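L-asparaginase I (Vibrio cholerae, PDB 2OCD) probably catalyses the hydrolysis of L-asparagine to L-aspartate and ammonium, working as a homotetramer. Local coordinates at residues 12-15 with 16-19; 87-90 with 91-95. All coordinates share one frame; numbering follows the deposited sequence.

Interaction 1: 12-15 with 16-19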
loop_
_atom_site.group_PDB
_atom_site.type_symbol
_atom_site.label_atom_id
_atom_site.label_comp_id
_atom_site.label_asym_id
_atom_site.label_seq_id
_atom_site.Cartn_x
_atom_site.Cartn_y
_atom_site.Cartn_z
ATOM N N GLY B 12 -10.105 -28.241 14.897
ATOM C CA GLY B 12 -10.442 -28.536 13.501
ATOM C C GLY B 12 -9.711 -27.623 12.508
ATOM O O GLY B 12 -8.905 -26.736 12.879
ATOM N N GLY B 13 -9.991 -27.846 11.240
ATOM C CA GLY B 13 -9.512 -26.964 10.196
ATOM C C GLY B 13 -8.331 -27.498 9.440
ATOM O O GLY B 13 -7.561 -28.292 9.959
ATOM N N THR B 14 -8.216 -27.028 8.203
ATOM C CA THR B 14 -7.171 -27.407 7.251
ATOM C C THR B 14 -5.739 -27.605 7.833
ATOM O O THR B 14 -4.980 -28.434 7.346
ATOM C CB THR B 14 -7.115 -26.333 6.078
ATOM O OG1 THR B 14 -8.447 -26.046 5.601
ATOM C CG2 THR B 14 -6.243 -26.815 4.922
ATOM N N ILE B 15 -5.368 -26.867 8.869
ATOM C CA ILE B 15 -4.006 -26.925 9.352
ATOM C C ILE B 15 -3.525 -28.332 9.708
ATOM O O ILE B 15 -2.349 -28.637 9.541
ATOM C CB ILE B 15 -3.735 -25.897 10.524
ATOM C CG1 ILE B 15 -2.229 -25.874 10.880
ATOM C CG2 ILE B 15 -4.575 -26.159 11.772
ATOM C CD1 ILE B 15 -1.725 -24.549 11.610
ATOM N N GLY B 16 -4.426 -29.204 10.156
ATOM C CA GLY B 16 -4.017 -30.522 10.640
ATOM C C GLY B 16 -4.400 -31.685 9.754
ATOM O O GLY B 16 -4.708 -32.777 10.237
HETATM N N MSE B 17 -4.391 -31.443 8.452
HETATM C CA MSE B 17 -4.909 -32.394 7.501
HETATM C C MSE B 17 -3.838 -32.803 6.581
HETATM O O MSE B 17 -2.731 -32.210 6.568
HETATM C CB MSE B 17 -6.035 -31.775 6.693
HETATM C CG MSE B 17 -7.210 -31.363 7.557
HETATM SE SE MSE B 17 -8.802 -30.929 6.483
HETATM C CE MSE B 17 -8.021 -30.137 4.878
ATOM N N LYS B 18 -4.191 -33.854 5.838
ATOM C CA LYS B 18 -3.362 -34.445 4.800
ATOM C C LYS B 18 -4.144 -34.382 3.488
ATOM O O LYS B 18 -5.373 -34.442 3.475
ATOM C CB LYS B 18 -2.987 -35.897 5.155
ATOM C CG LYS B 18 -1.531 -36.301 4.804
ATOM C CD LYS B 18 -1.294 -36.656 3.322
ATOM C CE LYS B 18 -0.070 -35.892 2.727
ATOM N NZ LYS B 18 1.194 -35.928 3.544
ATOM N N LYS B 19 -3.403 -34.232 2.392
ATOM C CA LYS B 19 -3.973 -34.119 1.066
ATOM C C LYS B 19 -4.267 -35.502 0.489
ATOM O O LYS B 19 -3.640 -36.497 0.875
ATOM C CB LYS B 19 -3.042 -33.322 0.153
ATOM C CG LYS B 19 -1.589 -33.834 0.078
ATOM C CD LYS B 19 -0.841 -33.259 -1.180
ATOM C CE LYS B 19 0.128 -34.264 -1.860
ATOM N NZ LYS B 19 0.317 -33.982 -3.322
HETATM O O HOH W 1 -1.328 -30.914 8.222
#

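Interaction 2: 87-90 with 91-95. With ACT (acetate ion), chain G.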
loop_
_atom_site.group_PDB
_atom_site.type_symbol
_atom_site.label_atom_id
_atom_site.label_comp_id
_atom_site.label_asym_id
_atom_site.label_seq_id
_atom_site.Cartn_x
_atom_site.Cartn_y
_atom_site.Cartn_z
ATOM N N ILE B 87 -5.877 -21.672 19.960
ATOM C CA ILE B 87 -6.969 -22.474 19.457
ATOM C C ILE B 87 -6.782 -22.553 17.948
ATOM O O ILE B 87 -6.934 -21.544 17.236
ATOM C CB ILE B 87 -8.329 -21.834 19.821
ATOM C CG1 ILE B 87 -8.586 -21.918 21.327
ATOM C CG2 ILE B 87 -9.495 -22.501 19.094
ATOM C CD1 ILE B 87 -9.540 -20.798 21.875
ATOM N N LEU B 88 -6.443 -23.751 17.470
ATOM C CA LEU B 88 -6.441 -24.057 16.016
ATOM C C LEU B 88 -7.827 -24.379 15.544
ATOM O O LEU B 88 -8.529 -25.118 16.163
ATOM C CB LEU B 88 -5.504 -25.216 15.653
ATOM C CG LEU B 88 -4.046 -24.977 16.038
ATOM C CD1 LEU B 88 -3.183 -26.199 15.592
ATOM C CD2 LEU B 88 -3.551 -23.548 15.455
ATOM N N HIS B 89 -8.188 -23.811 14.414
ATOM C CA HIS B 89 -9.580 -23.632 13.987
ATOM C C HIS B 89 -9.589 -23.469 12.463
ATOM O O HIS B 89 -8.652 -22.976 11.900
ATOM C CB HIS B 89 -10.114 -22.368 14.655
ATOM C CG HIS B 89 -11.599 -22.207 14.585
ATOM N ND1 HIS B 89 -12.282 -22.028 13.399
ATOM C CD2 HIS B 89 -12.530 -22.157 15.567
ATOM C CE1 HIS B 89 -13.568 -21.880 13.657
ATOM N NE2 HIS B 89 -13.739 -21.946 14.965
ATOM N N GLY B 90 -10.628 -23.931 11.789
ATOM C CA GLY B 90 -10.778 -23.659 10.389
ATOM C C GLY B 90 -11.151 -22.197 10.190
ATOM O O GLY B 90 -11.803 -21.599 11.049
ATOM N N THR B 91 -10.759 -21.648 9.036
ATOM C CA THR B 91 -10.918 -20.227 8.763
ATOM C C THR B 91 -12.364 -19.790 8.473
ATOM O O THR B 91 -12.709 -18.628 8.705
ATOM C CB THR B 91 -9.998 -19.712 7.583
ATOM O OG1 THR B 91 -10.310 -20.450 6.405
ATOM C CG2 THR B 91 -8.506 -19.844 7.905
ATOM N N ASP B 92 -13.215 -20.647 7.936
ATOM C CA ASP B 92 -14.515 -20.101 7.493
ATOM C C ASP B 92 -15.250 -19.316 8.594
ATOM O O ASP B 92 -15.872 -18.297 8.306
ATOM C CB ASP B 92 -15.421 -21.195 6.923
ATOM C CG ASP B 92 -14.960 -21.682 5.549
ATOM O OD1 ASP B 92 -15.443 -22.755 5.101
ATOM O OD2 ASP B 92 -14.115 -21.008 4.916
ATOM N N THR B 93 -15.203 -19.788 9.834
ATOM C CA THR B 93 -15.946 -19.145 10.889
ATOM C C THR B 93 -15.059 -18.812 12.082
ATOM O O THR B 93 -15.522 -18.542 13.174
ATOM C CB THR B 93 -17.134 -19.981 11.353
ATOM O OG1 THR B 93 -16.645 -21.156 11.976
ATOM C CG2 THR B 93 -18.070 -20.337 10.192
HETATM N N MSE B 94 -13.772 -18.752 11.828
HETATM C CA MSE B 94 -12.819 -18.430 12.823
HETATM C C MSE B 94 -13.154 -17.116 13.486
HETATM O O MSE B 94 -12.918 -16.987 14.675
HETATM C CB MSE B 94 -11.458 -18.353 12.194
HETATM C CG MSE B 94 -10.400 -18.026 13.146
HETATM SE SE MSE B 94 -8.682 -18.336 12.275
HETATM C CE MSE B 94 -8.122 -16.548 11.928
ATOM N N ALA B 95 -13.681 -16.143 12.734
ATOM C CA ALA B 95 -14.007 -14.809 13.300
ATOM C C ALA B 95 -15.223 -14.850 14.182
ATOM O O ALA B 95 -15.298 -14.108 15.168
ATOM C CB ALA B 95 -14.178 -13.742 12.236
HETATM C C ACT G . -12.504 -24.870 6.805
HETATM O O ACT G . -11.521 -25.590 7.160
HETATM O OXT ACT G . -12.324 -23.630 6.818
HETATM C CH3 ACT G . -13.841 -25.427 6.370
#

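Interaction 1: 12-15 with 16-19
Gly16 and Met17 fold back over Gly13 and Thr14 just after strand 5-12, in a short 3-10 turn. The N-H of Gly16 points almost straight at the carbonyl of Gly13, with Gly16 N to Gly13 O 3.3 Å and an N-H...O angle of 174°. One residue on, Met17 N also lies 3.3 Å from Thr14 O, but its bent angle of 135° makes that bond weak. Gly13 suits the start of the turn because, at its positive phi, a CB would run into the carbonyl oxygen of Gly12.

The tight part is where Met17, a selenomethionine here, lies across Thr14: its CG sits 3.7 Å from Thr14 O, and the chain then bends near its end, bringing CE to 3.7 Å from Thr14 CA and 3.8 Å from Thr14 CG2. A long, unbranched side chain can follow such a path over a threonine. With Thr14 OG1 beside the backbone N (chi1 -47°), CG2 stands anti to that N and meets Met17 CE, while OG1 makes a weak hydrogen bond to a bound acetate; Thr14 is the predicted nucleophile.

The other side is looser and wet. One water donates to both Ile15 O, at 2.8 Å, and Met17 O, so that a single molecule supplies a donor to two carbonyl oxygens. Beyond it the chain runs on toward solvent.

Around the turn, Ile15 packs its hydrocarbon side chain on Tyr10 of strand 5-12 and Glu32 of helix 31-35, Met17 also touches Tyr10, and the Tyr10 hydroxyl is hydrogen-bonded to Gly13 O. The segment thus leads from the end of strand 5-12 toward helix 31-35.

Interaction 2: 87-90 with 91-95
The backbone from His89 to Met94 leaves strand 84-88, runs extended through Gly90 and turns at Thr91 and Asp92 into helix 94-104, with only a weak bond from Met94 N to Thr91 O inside the turn. Across it, Met94 CA lies over one face of the His89 imidazole, 4.0 Å from the ring centroid, a CH-pi contact, while Thr93 OG1 meets the ring edge in plane, 3.6 Å from His89 CE1. His89 CG stands anti to the backbone N (chi1 -166°), which brings the ring against the Met94 backbone at the start of the helix. A flat ring can lie there while its NE2 stays satisfied by the Thr97 hydroxyl. Thr93 OG1 is held by Ser60 O, and Met94 CB rests 3.5 Å from Gly90 O.

On the pocket side Gly90 leaves room for a bound acetate, since a CB would collide with it. Asp92 N gives the acetate OXT a weak hydrogen bond of 3.3 Å. The Asp92 carboxylate is bound by Lys163 and by Asn247 of the second subunit, and Lys163 also bonds Thr91 OG1. This strand-to-helix loop carries the Thr-Asp pair predicted to bind substrate in the asparaginase active site.

Both contacts follow parallel neighbouring strands of the mixed sheet, 5-12 and 84-88, and their centres lie about 12 Å apart. They meet directly where Ile15 CG2 packs on Leu88 CD1, 4.1 Å away. Interaction 1 is partly buried, far from the centre of the chain, and rests on one straight and one weak backbone bond, a bridging water and the selenomethionine chain laid over Thr14. Interaction 2 is buried, with no hydrogen bond between its segments: an imidazole packed against the helix start does the joining, and the Asp92 carboxylate on the pocket side reaches the second subunit. Together they bring the predicted catalytic threonines, Thr14 and Thr91, to one pocket with side chains about 6 Å apart.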